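Long-range contacts in putative S41 protease (PDB 3K50), which is of unknown function but probably hydrolyses peptide bonds as a serine protease of the S41 family: residues Y329-P334 and V347-Y352; Y27-D32 and S55-F60; A260-S265 and Q273-N278; D240-L245 and E306-C311. One frame throughout, in Å; residues are numbered along the deposited sequence.

Contact 1: Y329-P334 and V347-Y352; sequences YVATKP and VVCNVY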
loop_
_atom_site.group_PDB
_atom_site.type_symbol
_atom_site.label_atom_id
_atom_site.label_comp_id
_atom_site.label_asym_id
_atom_site.label_seq_id
_atom_site.Cartn_x
_atom_site.Cartn_y
_atom_site.Cartn_z
ATOM N N TYR A 329 13.109 4.340 1.850
ATOM C CA TYR A 329 13.466 4.778 3.204
ATOM C C TYR A 329 13.464 6.300 3.411
ATOM O O TYR A 329 13.954 6.762 4.441
ATOM C CB TYR A 329 14.857 4.184 3.597
ATOM C CG TYR A 329 15.961 4.558 2.673
ATOM C CD1 TYR A 329 16.254 3.786 1.549
ATOM C CD2 TYR A 329 16.739 5.688 2.894
ATOM C CE1 TYR A 329 17.268 4.125 0.704
ATOM C CE2 TYR A 329 17.749 6.077 1.988
ATOM C CZ TYR A 329 18.026 5.296 0.915
ATOM O OH TYR A 329 19.047 5.670 0.052
ATOM N N VAL A 330 12.994 7.046 2.399
ATOM C CA VAL A 330 12.906 8.512 2.407
ATOM C C VAL A 330 11.465 8.868 2.051
ATOM O O VAL A 330 10.717 7.986 1.577
ATOM C CB VAL A 330 13.909 9.158 1.444
ATOM C CG1 VAL A 330 15.350 9.108 2.017
ATOM C CG2 VAL A 330 13.826 8.494 0.075
ATOM N N ALA A 331 11.035 10.097 2.361
ATOM C CA ALA A 331 9.660 10.485 2.105
ATOM C C ALA A 331 9.577 11.422 0.930
ATOM O O ALA A 331 10.470 12.275 0.743
ATOM C CB ALA A 331 9.063 11.167 3.362
ATOM N N THR A 332 8.483 11.300 0.181
ATOM C CA THR A 332 8.182 12.195 -0.906
ATOM C C THR A 332 7.069 13.175 -0.516
ATOM O O THR A 332 6.297 12.923 0.438
ATOM C CB THR A 332 7.711 11.428 -2.143
ATOM O OG1 THR A 332 6.504 10.721 -1.836
ATOM C CG2 THR A 332 8.847 10.411 -2.667
ATOM N N LYS A 333 7.032 14.310 -1.199
ATOM C CA LYS A 333 5.907 15.244 -1.084
ATOM C C LYS A 333 5.483 15.592 -2.524
ATOM O O LYS A 333 6.300 15.563 -3.438
ATOM C CB LYS A 333 6.278 16.486 -0.275
ATOM C CG LYS A 333 5.296 16.794 0.856
ATOM C CD LYS A 333 6.050 16.898 2.204
ATOM C CE LYS A 333 5.149 16.755 3.437
ATOM N NZ LYS A 333 5.945 16.272 4.622
ATOM N N PRO A 334 4.186 15.821 -2.748
ATOM C CA PRO A 334 3.706 16.239 -4.068
ATOM C C PRO A 334 3.888 17.729 -4.399
ATOM O O PRO A 334 3.675 18.590 -3.538
ATOM C CB PRO A 334 2.222 15.940 -4.012
ATOM C CG PRO A 334 1.873 15.997 -2.570
ATOM C CD PRO A 334 3.074 15.587 -1.797
ATOM N N VAL A 347 11.333 13.230 -3.523
ATOM C CA VAL A 347 11.979 12.963 -2.233
ATOM C C VAL A 347 12.368 14.314 -1.626
ATOM O O VAL A 347 13.143 15.072 -2.220
ATOM C CB VAL A 347 13.241 12.069 -2.360
ATOM C CG1 VAL A 347 13.965 11.933 -1.022
ATOM C CG2 VAL A 347 12.885 10.719 -2.881
ATOM N N VAL A 348 11.854 14.592 -0.435
ATOM C CA VAL A 348 12.124 15.837 0.292
ATOM C C VAL A 348 12.865 15.630 1.642
ATOM O O VAL A 348 13.699 16.472 2.035
ATOM C CB VAL A 348 10.807 16.657 0.521
ATOM C CG1 VAL A 348 10.282 17.153 -0.840
ATOM C CG2 VAL A 348 9.778 15.855 1.339
ATOM N N CYS A 349 12.638 14.516 2.323
ATOM C CA CYS A 349 13.314 14.292 3.607
ATOM C C CYS A 349 13.596 12.875 3.983
ATOM O O CYS A 349 12.964 11.945 3.526
ATOM C CB CYS A 349 12.524 14.888 4.771
ATOM S SG CYS A 349 10.861 14.233 5.108
ATOM N N ASN A 350 14.624 12.749 4.818
ATOM C CA ASN A 350 14.913 11.537 5.562
ATOM C C ASN A 350 13.878 11.401 6.671
ATOM O O ASN A 350 13.288 12.418 7.144
ATOM C CB ASN A 350 16.309 11.605 6.186
ATOM C CG ASN A 350 17.372 11.330 5.212
ATOM O OD1 ASN A 350 17.498 10.209 4.717
ATOM N ND2 ASN A 350 18.141 12.301 4.924
ATOM N N VAL A 351 13.566 10.164 7.034
ATOM C CA VAL A 351 12.605 9.877 8.109
ATOM C C VAL A 351 13.251 8.873 9.099
ATOM O O VAL A 351 13.173 7.658 8.923
ATOM C CB VAL A 351 11.283 9.317 7.558
ATOM C CG1 VAL A 351 10.257 9.161 8.699
ATOM C CG2 VAL A 351 10.771 10.199 6.506
ATOM N N TYR A 352 13.994 9.387 10.085
ATOM C CA TYR A 352 14.666 8.516 11.047
ATOM C C TYR A 352 13.742 8.136 12.169
ATOM O O TYR A 352 12.878 8.916 12.538
ATOM C CB TYR A 352 15.871 9.201 11.648
ATOM C CG TYR A 352 16.871 9.752 10.561
ATOM C CD1 TYR A 352 17.483 8.897 9.640
ATOM C CD2 TYR A 352 17.177 11.070 10.495
ATOM C CE1 TYR A 352 18.375 9.351 8.674
ATOM C CE2 TYR A 352 18.120 11.551 9.517
ATOM C CZ TYR A 352 18.708 10.673 8.642
ATOM O OH TYR A 352 19.587 11.089 7.665
HETATM O O HOH W 1 15.458 8.421 5.834
#

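Contact 2: Y27-D32 and S55-F60; sequences YLWYRD and SMDNGF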
loop_
_atom_site.group_PDB
_atom_site.type_symbol
_atom_site.label_atom_id
_atom_site.label_comp_id
_atom_site.label_asym_id
_atom_site.label_seq_id
_atom_site.Cartn_x
_atom_site.Cartn_y
_atom_site.Cartn_z
ATOM N N TYR A 27 14.458 19.298 -3.464
ATOM C CA TYR A 27 14.930 17.934 -3.424
ATOM C C TYR A 27 15.890 17.661 -2.277
ATOM O O TYR A 27 16.840 18.424 -2.074
ATOM C CB TYR A 27 15.678 17.647 -4.730
ATOM C CG TYR A 27 16.007 16.209 -5.087
ATOM C CD1 TYR A 27 15.138 15.152 -4.786
ATOM C CD2 TYR A 27 17.082 15.933 -5.893
ATOM C CE1 TYR A 27 15.440 13.838 -5.189
ATOM C CE2 TYR A 27 17.369 14.604 -6.366
ATOM C CZ TYR A 27 16.526 13.579 -6.009
ATOM O OH TYR A 27 16.754 12.298 -6.464
ATOM N N LEU A 28 15.667 16.543 -1.564
ATOM C CA LEU A 28 16.545 16.122 -0.490
ATOM C C LEU A 28 17.968 16.090 -0.986
ATOM O O LEU A 28 18.875 16.612 -0.318
ATOM C CB LEU A 28 16.204 14.722 0.055
ATOM C CG LEU A 28 17.048 14.181 1.214
ATOM C CD1 LEU A 28 16.973 15.045 2.484
ATOM C CD2 LEU A 28 16.684 12.745 1.519
ATOM N N TRP A 29 18.147 15.509 -2.168
ATOM C CA TRP A 29 19.468 15.259 -2.720
ATOM C C TRP A 29 19.851 16.235 -3.835
ATOM O O TRP A 29 20.465 15.871 -4.823
ATOM C CB TRP A 29 19.485 13.809 -3.254
ATOM C CG TRP A 29 19.361 12.733 -2.208
ATOM C CD1 TRP A 29 20.078 12.667 -1.051
ATOM C CD2 TRP A 29 18.547 11.530 -2.222
ATOM N NE1 TRP A 29 19.727 11.578 -0.339
ATOM C CE2 TRP A 29 18.802 10.851 -1.022
ATOM C CE3 TRP A 29 17.596 11.010 -3.082
ATOM C CZ2 TRP A 29 18.194 9.647 -0.692
ATOM C CZ3 TRP A 29 16.977 9.815 -2.761
ATOM C CH2 TRP A 29 17.272 9.142 -1.581
ATOM N N TYR A 30 19.496 17.490 -3.694
ATOM C CA TYR A 30 19.770 18.443 -4.759
ATOM C C TYR A 30 21.277 18.508 -5.065
ATOM O O TYR A 30 21.674 18.736 -6.177
ATOM C CB TYR A 30 19.210 19.837 -4.410
ATOM C CG TYR A 30 20.015 20.626 -3.401
ATOM C CD1 TYR A 30 19.784 20.510 -2.046
ATOM C CD2 TYR A 30 21.035 21.488 -3.818
ATOM C CE1 TYR A 30 20.573 21.206 -1.128
ATOM C CE2 TYR A 30 21.815 22.198 -2.905
ATOM C CZ TYR A 30 21.578 22.074 -1.578
ATOM O OH TYR A 30 22.360 22.779 -0.680
ATOM N N ARG A 31 22.123 18.334 -4.068
ATOM C CA ARG A 31 23.554 18.441 -4.302
ATOM C C ARG A 31 24.138 17.332 -5.183
ATOM O O ARG A 31 25.262 17.458 -5.686
ATOM C CB ARG A 31 24.288 18.413 -2.962
ATOM C CG ARG A 31 24.155 19.668 -2.107
ATOM C CD ARG A 31 24.982 19.457 -0.835
ATOM N NE ARG A 31 24.967 20.645 -0.010
ATOM C CZ ARG A 31 25.731 21.717 -0.205
ATOM N NH1 ARG A 31 26.585 21.760 -1.207
ATOM N NH2 ARG A 31 25.625 22.768 0.594
ATOM N N ASP A 32 23.390 16.239 -5.299
ATOM C CA ASP A 32 23.799 15.049 -6.023
ATOM C C ASP A 32 23.081 14.917 -7.370
ATOM O O ASP A 32 23.169 13.887 -8.021
ATOM C CB ASP A 32 23.558 13.822 -5.132
ATOM C CG ASP A 32 24.463 13.804 -3.938
ATOM O OD1 ASP A 32 25.692 13.796 -4.137
ATOM O OD2 ASP A 32 23.947 13.809 -2.806
ATOM N N SER A 55 21.576 9.215 -7.909
ATOM C CA SER A 55 21.645 7.759 -8.091
ATOM C C SER A 55 21.019 6.983 -6.954
ATOM O O SER A 55 20.627 5.849 -7.159
ATOM C CB SER A 55 23.068 7.299 -8.278
ATOM O OG SER A 55 23.630 7.954 -9.390
HETATM N N MSE A 56 20.897 7.616 -5.781
HETATM C CA MSE A 56 20.270 6.967 -4.611
HETATM C C MSE A 56 18.778 6.848 -4.791
HETATM O O MSE A 56 18.146 6.048 -4.123
HETATM C CB MSE A 56 20.538 7.744 -3.334
HETATM C CG MSE A 56 22.034 7.861 -2.922
HETATM SE SE MSE A 56 22.948 9.315 -3.722
HETATM C CE MSE A 56 22.122 10.933 -2.779
ATOM N N ASP A 57 18.221 7.617 -5.731
ATOM C CA ASP A 57 16.757 7.666 -5.946
ATOM C C ASP A 57 16.302 6.524 -6.846
ATOM O O ASP A 57 16.113 6.728 -8.022
ATOM C CB ASP A 57 16.402 9.018 -6.561
ATOM C CG ASP A 57 14.962 9.421 -6.334
ATOM O OD1 ASP A 57 14.058 8.542 -6.345
ATOM O OD2 ASP A 57 14.758 10.638 -6.169
ATOM N N ASN A 58 16.098 5.351 -6.235
ATOM C CA ASN A 58 15.697 4.116 -6.901
ATOM C C ASN A 58 14.190 4.087 -7.145
ATOM O O ASN A 58 13.450 3.283 -6.565
ATOM C CB ASN A 58 16.129 2.909 -6.058
ATOM C CG ASN A 58 15.927 1.574 -6.780
ATOM O OD1 ASN A 58 16.078 1.484 -7.990
ATOM N ND2 ASN A 58 15.579 0.540 -6.029
ATOM N N GLY A 59 13.714 4.995 -7.984
ATOM C CA GLY A 59 12.292 5.049 -8.238
ATOM C C GLY A 59 11.473 5.601 -7.101
ATOM O O GLY A 59 10.242 5.416 -7.080
ATOM N N PHE A 60 12.105 6.334 -6.185
ATOM C CA PHE A 60 11.331 6.933 -5.101
ATOM C C PHE A 60 10.545 8.147 -5.643
ATOM O O PHE A 60 9.311 8.221 -5.559
ATOM C CB PHE A 60 12.201 7.286 -3.916
ATOM C CG PHE A 60 13.117 6.182 -3.457
ATOM C CD1 PHE A 60 12.717 4.852 -3.473
ATOM C CD2 PHE A 60 14.352 6.489 -2.945
ATOM C CE1 PHE A 60 13.569 3.867 -3.052
ATOM C CE2 PHE A 60 15.211 5.499 -2.499
ATOM C CZ PHE A 60 14.812 4.194 -2.531
HETATM O O HOH W 2 23.879 10.943 -7.597
#

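Contact 3: A260-S265 and Q273-N278; sequences ALLRYS and QDLTFN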
loop_
_atom_site.group_PDB
_atom_site.type_symbol
_atom_site.label_atom_id
_atom_site.label_comp_id
_atom_site.label_asym_id
_atom_site.label_seq_id
_atom_site.Cartn_x
_atom_site.Cartn_y
_atom_site.Cartn_z
ATOM N N ALA A 260 9.421 9.889 15.067
ATOM C CA ALA A 260 10.112 10.106 13.793
ATOM C C ALA A 260 10.741 11.471 13.706
ATOM O O ALA A 260 10.202 12.472 14.237
ATOM C CB ALA A 260 9.170 9.879 12.601
ATOM N N LEU A 261 11.883 11.505 13.017
ATOM C CA LEU A 261 12.700 12.702 12.870
ATOM C C LEU A 261 12.763 12.945 11.391
ATOM O O LEU A 261 13.437 12.224 10.675
ATOM C CB LEU A 261 14.089 12.476 13.467
ATOM C CG LEU A 261 14.284 12.001 14.925
ATOM C CD1 LEU A 261 15.762 11.919 15.191
ATOM C CD2 LEU A 261 13.579 12.918 15.953
ATOM N N LEU A 262 12.000 13.933 10.925
ATOM C CA LEU A 262 12.003 14.333 9.527
ATOM C C LEU A 262 13.123 15.352 9.317
ATOM O O LEU A 262 13.069 16.450 9.883
ATOM C CB LEU A 262 10.657 14.948 9.124
ATOM C CG LEU A 262 9.434 13.978 8.948
ATOM C CD1 LEU A 262 9.196 13.070 10.081
ATOM C CD2 LEU A 262 8.179 14.735 8.674
ATOM N N ARG A 263 14.108 14.980 8.502
ATOM C CA ARG A 263 15.252 15.814 8.189
ATOM C C ARG A 263 15.413 16.083 6.677
ATOM O O ARG A 263 15.653 15.175 5.867
ATOM C CB ARG A 263 16.470 15.179 8.808
ATOM C CG ARG A 263 16.353 15.004 10.324
ATOM C CD ARG A 263 16.312 16.352 10.992
ATOM N NE ARG A 263 16.374 16.323 12.461
ATOM C CZ ARG A 263 15.317 16.357 13.268
ATOM N NH1 ARG A 263 14.084 16.400 12.786
ATOM N NH2 ARG A 263 15.518 16.364 14.558
ATOM N N TYR A 264 15.217 17.351 6.333
ATOM C CA TYR A 264 15.283 17.861 4.963
ATOM C C TYR A 264 16.731 18.242 4.592
ATOM O O TYR A 264 17.643 18.048 5.394
ATOM C CB TYR A 264 14.333 19.053 4.844
ATOM C CG TYR A 264 12.874 18.647 4.924
ATOM C CD1 TYR A 264 12.283 18.322 6.139
ATOM C CD2 TYR A 264 12.074 18.657 3.801
ATOM C CE1 TYR A 264 10.951 17.961 6.238
ATOM C CE2 TYR A 264 10.713 18.280 3.898
ATOM C CZ TYR A 264 10.178 17.936 5.117
ATOM O OH TYR A 264 8.852 17.571 5.215
ATOM N N SER A 265 16.940 18.819 3.410
ATOM C CA SER A 265 18.291 19.196 2.938
ATOM C C SER A 265 18.725 20.461 3.664
ATOM O O SER A 265 17.922 21.062 4.357
ATOM C CB SER A 265 18.279 19.505 1.450
ATOM O OG SER A 265 17.669 20.811 1.216
ATOM N N GLN A 273 11.012 18.319 11.255
ATOM C CA GLN A 273 9.964 18.044 12.220
ATOM C C GLN A 273 10.270 16.847 13.058
ATOM O O GLN A 273 10.756 15.848 12.515
ATOM C CB GLN A 273 8.651 17.655 11.546
ATOM C CG GLN A 273 7.732 18.658 11.202
ATOM C CD GLN A 273 6.379 18.065 10.788
ATOM O OE1 GLN A 273 6.233 17.561 9.680
ATOM N NE2 GLN A 273 5.382 18.173 11.670
ATOM N N ASP A 274 9.887 16.921 14.346
ATOM C CA ASP A 274 10.033 15.828 15.321
ATOM C C ASP A 274 8.620 15.354 15.627
ATOM O O ASP A 274 7.854 16.046 16.325
ATOM C CB ASP A 274 10.699 16.302 16.649
ATOM C CG ASP A 274 12.182 16.597 16.500
ATOM O OD1 ASP A 274 12.687 16.118 15.518
ATOM O OD2 ASP A 274 12.885 17.204 17.356
ATOM N N LEU A 275 8.252 14.209 15.100
ATOM C CA LEU A 275 6.934 13.620 15.399
ATOM C C LEU A 275 7.063 12.748 16.639
ATOM O O LEU A 275 8.012 11.960 16.796
ATOM C CB LEU A 275 6.434 12.807 14.223
ATOM C CG LEU A 275 6.334 13.548 12.860
ATOM C CD1 LEU A 275 5.824 12.664 11.820
ATOM C CD2 LEU A 275 5.465 14.864 12.957
ATOM N N THR A 276 6.093 12.885 17.525
ATOM C CA THR A 276 6.000 12.050 18.693
ATOM C C THR A 276 4.794 11.108 18.669
ATOM O O THR A 276 3.901 11.221 17.814
ATOM C CB THR A 276 5.824 12.919 19.959
ATOM O OG1 THR A 276 4.515 13.564 19.930
ATOM C CG2 THR A 276 6.947 13.926 20.066
ATOM N N PHE A 277 4.783 10.173 19.623
ATOM C CA PHE A 277 3.598 9.418 19.913
ATOM C C PHE A 277 2.733 10.500 20.580
ATOM O O PHE A 277 2.989 10.891 21.711
ATOM C CB PHE A 277 3.862 8.245 20.850
ATOM C CG PHE A 277 4.670 7.103 20.250
ATOM C CD1 PHE A 277 4.084 6.158 19.449
ATOM C CD2 PHE A 277 5.985 6.928 20.597
ATOM C CE1 PHE A 277 4.818 5.094 18.935
ATOM C CE2 PHE A 277 6.697 5.888 20.115
ATOM C CZ PHE A 277 6.138 4.969 19.279
ATOM N N ASN A 278 1.730 11.020 19.870
ATOM C CA ASN A 278 0.990 12.206 20.349
ATOM C C ASN A 278 -0.445 11.896 20.742
ATOM O O ASN A 278 -1.315 11.791 19.878
ATOM C CB ASN A 278 1.044 13.279 19.259
ATOM C CG ASN A 278 0.453 14.598 19.673
ATOM O OD1 ASN A 278 -0.152 14.781 20.760
ATOM N ND2 ASN A 278 0.628 15.565 18.788
HETATM O O HOH W 3 7.964 18.700 7.472
#

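Contact 4: D240-L245 and E306-C311; sequences DCAQLL and EMVINC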
loop_
_atom_site.group_PDB
_atom_site.type_symbol
_atom_site.label_atom_id
_atom_site.label_comp_id
_atom_site.label_asym_id
_atom_site.label_seq_id
_atom_site.Cartn_x
_atom_site.Cartn_y
_atom_site.Cartn_z
ATOM N N ASP A 240 1.449 11.912 8.481
ATOM C CA ASP A 240 0.579 12.290 9.584
ATOM C C ASP A 240 -0.385 11.121 9.883
ATOM O O ASP A 240 -0.731 10.879 11.037
ATOM C CB ASP A 240 -0.084 13.643 9.295
ATOM C CG ASP A 240 1.002 14.863 9.266
ATOM O OD1 ASP A 240 1.853 15.011 10.206
ATOM O OD2 ASP A 240 1.013 15.656 8.288
ATOM N N CYS A 241 -0.815 10.407 8.847
ATOM C CA CYS A 241 -1.616 9.192 9.018
ATOM C C CYS A 241 -0.791 8.160 9.744
ATOM O O CYS A 241 -1.289 7.498 10.644
ATOM C CB CYS A 241 -2.088 8.622 7.666
ATOM S SG CYS A 241 -3.261 9.724 6.852
ATOM N N ALA A 242 0.475 8.030 9.359
ATOM C CA ALA A 242 1.351 7.068 10.002
ATOM C C ALA A 242 1.558 7.368 11.506
ATOM O O ALA A 242 1.565 6.469 12.305
ATOM C CB ALA A 242 2.705 6.987 9.270
ATOM N N GLN A 243 1.712 8.637 11.859
ATOM C CA GLN A 243 1.852 9.057 13.229
ATOM C C GLN A 243 0.611 8.700 13.990
ATOM O O GLN A 243 0.709 8.261 15.107
ATOM C CB GLN A 243 2.110 10.572 13.305
ATOM C CG GLN A 243 2.359 11.072 14.733
ATOM C CD GLN A 243 2.461 12.576 14.827
ATOM O OE1 GLN A 243 2.016 13.282 13.923
ATOM N NE2 GLN A 243 2.998 13.074 15.941
ATOM N N LEU A 244 -0.556 8.965 13.425
ATOM C CA LEU A 244 -1.830 8.617 14.092
ATOM C C LEU A 244 -1.913 7.099 14.417
ATOM O O LEU A 244 -2.119 6.705 15.572
ATOM C CB LEU A 244 -3.031 9.041 13.224
ATOM C CG LEU A 244 -4.440 8.607 13.703
ATOM C CD1 LEU A 244 -4.754 9.125 15.101
ATOM C CD2 LEU A 244 -5.545 8.977 12.749
ATOM N N LEU A 245 -1.665 6.276 13.394
ATOM C CA LEU A 245 -1.670 4.815 13.497
ATOM C C LEU A 245 -0.689 4.326 14.598
ATOM O O LEU A 245 -1.026 3.528 15.491
ATOM C CB LEU A 245 -1.314 4.210 12.132
ATOM C CG LEU A 245 -1.336 2.689 12.039
ATOM C CD1 LEU A 245 -2.747 2.067 12.485
ATOM C CD2 LEU A 245 -0.895 2.204 10.647
ATOM N N GLU A 306 6.451 1.496 5.514
ATOM C CA GLU A 306 7.770 1.073 6.018
ATOM C C GLU A 306 8.225 1.922 7.190
ATOM O O GLU A 306 8.932 1.441 8.088
ATOM C CB GLU A 306 8.781 1.108 4.907
ATOM C CG GLU A 306 8.524 0.075 3.810
ATOM C CD GLU A 306 9.486 0.191 2.655
ATOM O OE1 GLU A 306 9.280 1.092 1.785
ATOM O OE2 GLU A 306 10.426 -0.639 2.598
HETATM N N MSE A 307 7.809 3.169 7.185
HETATM C CA MSE A 307 8.067 4.100 8.311
HETATM C C MSE A 307 7.427 3.611 9.595
HETATM O O MSE A 307 8.015 3.731 10.665
HETATM C CB MSE A 307 7.554 5.491 7.945
HETATM C CG MSE A 307 7.645 6.607 9.043
HETATM SE SE MSE A 307 6.347 6.469 10.556
HETATM C CE MSE A 307 6.066 8.457 11.198
ATOM N N VAL A 308 6.243 3.023 9.489
ATOM C CA VAL A 308 5.565 2.499 10.636
ATOM C C VAL A 308 6.361 1.375 11.228
ATOM O O VAL A 308 6.541 1.277 12.450
ATOM C CB VAL A 308 4.133 1.985 10.269
ATOM C CG1 VAL A 308 3.560 1.197 11.439
ATOM C CG2 VAL A 308 3.279 3.165 9.859
ATOM N N ILE A 309 6.850 0.512 10.385
ATOM C CA ILE A 309 7.702 -0.578 10.858
ATOM C C ILE A 309 8.978 -0.047 11.496
ATOM O O ILE A 309 9.348 -0.439 12.606
ATOM C CB ILE A 309 8.098 -1.578 9.714
ATOM C CG1 ILE A 309 6.831 -2.263 9.140
ATOM C CG2 ILE A 309 9.164 -2.559 10.204
ATOM C CD1 ILE A 309 7.076 -2.992 7.748
ATOM N N ASN A 310 9.672 0.821 10.796
ATOM C CA ASN A 310 10.937 1.325 11.326
ATOM C C ASN A 310 10.848 2.052 12.701
ATOM O O ASN A 310 11.739 1.931 13.545
ATOM C CB ASN A 310 11.560 2.300 10.295
ATOM C CG ASN A 310 12.952 2.738 10.703
ATOM O OD1 ASN A 310 13.795 1.879 10.990
ATOM N ND2 ASN A 310 13.199 4.085 10.763
ATOM N N CYS A 311 9.833 2.913 12.819
ATOM C CA CYS A 311 9.561 3.761 13.964
ATOM C C CYS A 311 8.934 3.071 15.137
ATOM O O CYS A 311 9.186 3.461 16.283
ATOM C CB CYS A 311 8.692 4.927 13.516
ATOM S SG CYS A 311 9.713 5.982 12.362
#

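Contact 1: Y329-P334 and V347-Y352
V347 sets its CG1 against CG2 of V330, 3.6 Å away, and the two side chains cross at about a right angle. With CG1 anti to the backbone N (chi1 174°), CG2 stands beside that N and meets V330 CG2 and CG2 of T332. The backbone N of V347 is hydrogen-bonded to S61 OG, and its CA makes a CA-H...O contact with A331 O at 3.4 Å. V348 comes next. Its N donates to A331 O at 2.9 Å. Its CG2 rests on K333 CB, 3.9 Å away. The N of C349 adds only a weak bond to the same A331 O, at 3.5 Å. The return bond is far better: A331 N meets C349 O at 2.9 Å with an N-H...O angle of 177°. The SG of C349 lies 4.0 Å from A331 CB, on the face shared by the two residues. N350 runs alongside V330, with OD1 near V330 CG1. A water donates to this OD1 and to Y329 O, and accepts from V351 N. It bridges the place where Y329 O and V351 N stand 4.3 Å apart. V351 CG2 then touches A331 CB at 3.7 Å, and L239 packs on both residues. With V348 and C349 both facing A331, the arrangement is a classic beta bulge in the antiparallel hairpin of strands 330-336 and 342-352.

Contact 2: Y27-D32 and S55-F60
W29 and M56 form a Met-aromatic contact between two loops of the N-terminal S41 region. W29 belongs to the type I beta turn from Y27 to Y30, just after helix 18-26. The tight part is polar and buried. Y27 OH donates to D57 OD2 at 2.6 Å, using the anti lone pair of that oxygen. OD2 sits at the ring edge, near its plane, and the ring and carboxylate planes are only 27° apart. D57 reaches the hydroxyl because its CG is anti to the backbone N (chi1 -157°). More bonds fix the pair: S61 OG is hydrogen-bonded to D57 OD2, and A54 N to Y27 OH. OD1 of D57 takes a weak bond from F60 N at 3.0 Å. The indole lies beside this group. W29 CZ3 is 3.9 Å from D57 CB. W29 CH2 meets F60 CD2 at 4.2 Å, edge against edge.

The other side is looser and more exposed. M56, a selenomethionine, bends at chi2 and chi3 and brings CE over one face of the indole, while L28 CD2 covers the opposite face. CE is modelled too close to W29 CD1, so its exact place is doubtful. The SE is farther off, 5.0 Å from the centroid of the five-membered ring of W29 and 1° from its normal. Beyond M56 the backbones do not meet directly. One water links them: it donates to D32 O at 3.1 Å and accepts from S55 N at 2.9 Å.

Contact 3: A260-S265 and Q273-N278
Q273 and L262 face each other as an antiparallel hydrogen-bonded pair, and with L275 they bury the most surface here. L262 N donates to Q273 O at 2.8 Å. Q273 N answers to L262 O at 3.1 Å. The two side chains lie side by side and point the same way, with Q273 OE1 3.6 Å from L262 CD2. The extended glutamine carries OE1 out to a water, which donates to it and accepts from Y264 OH. L262 uses its other methyl on L275: CD1 meets CD1 at 3.8 Å. L275 is paired with A260 by two more backbone bonds, L275 N to A260 O at 2.8 Å and A260 N to L275 O at 3.0 Å. M307 and C311 of helix 304-312 pack on A260. A260, L262 and L275 thus put carbon on one face, which Q273 shares. On the other face R263 turns back at chi2 (-66°) and reaches diagonally to D274, the partner of L261. NH1 and NH2 both donate to D274 OD1, the NH2 bond being 3.0 Å and on the syn lone pair. NH1 also donates to L262 O from above the carbonyl plane, 65° out of it. The guanidinium is therefore held by both D274 OD1 and L262 O. This limits its rotation and probably balances its charge at the partly exposed edge.

Contact 4: D240-L245 and E306-C311
Helices 239-249 and 304-312 pack side by side in the crotonase-like region of the S41 family, and A242 is where they meet. The axes of the two segments approach to 9.8 Å and cross at -43°. A242 and V308 stand closest in backbone, with their CA atoms 6.2 Å apart. The small alanine side chain allows this. Its CB touches two partners at once: SE of M307, a selenomethionine, at 3.9 Å, and CG2 of V308, also at 3.9 Å. M307 gets there with CG anti to the backbone N (chi1 176°) and a bend at chi2 (-73°), which swings SE and CE across the alanine methyl. Its CE ends 4.4 Å from Q243 N. One turn on, L245 CD2 reaches V308 CG2 at 4.4 Å. No hydrogen bond crosses the interface, and all five touching residues are buried. The amide of Q243 has a different partner: its NE2 is hydrogen-bonded to T276 O. M307 also lies on L259 of strand 258-263, while V308 touches F197 and L245 touches F216 of helix 207-221. The contact is therefore an apolar helix-helix seam. Helix 304-312 connects the parallel strands 292-297 and 317-322, neighbours in the mixed sheet, so the seam belongs to the beta-alpha-beta crossover arrangement of the ClpP/crotonase fold.

In the fold
Along the chain contact 2 comes first and closes before the others open. Contact 4 spans contact 3, and contact 1 comes last. Contacts 1 and 3 share one antiparallel sheet, where strands 342-352 and 258-263 are neighbours; their centres are about 11 Å apart. Contact 2 belongs to the N-terminal domain of the S41 family, yet its centre is about 10 Å from that of contact 1, and V347 O probably takes a hydrogen bond from L28 N. The centre of contact 4 is about 11 Å from that of contact 3 and about 13 Å from that of contact 1, and M307 touches both. Contacts 2 and 4 do not touch. The antiparallel strands thus join the N-terminal loops to the helices of the peptidase region.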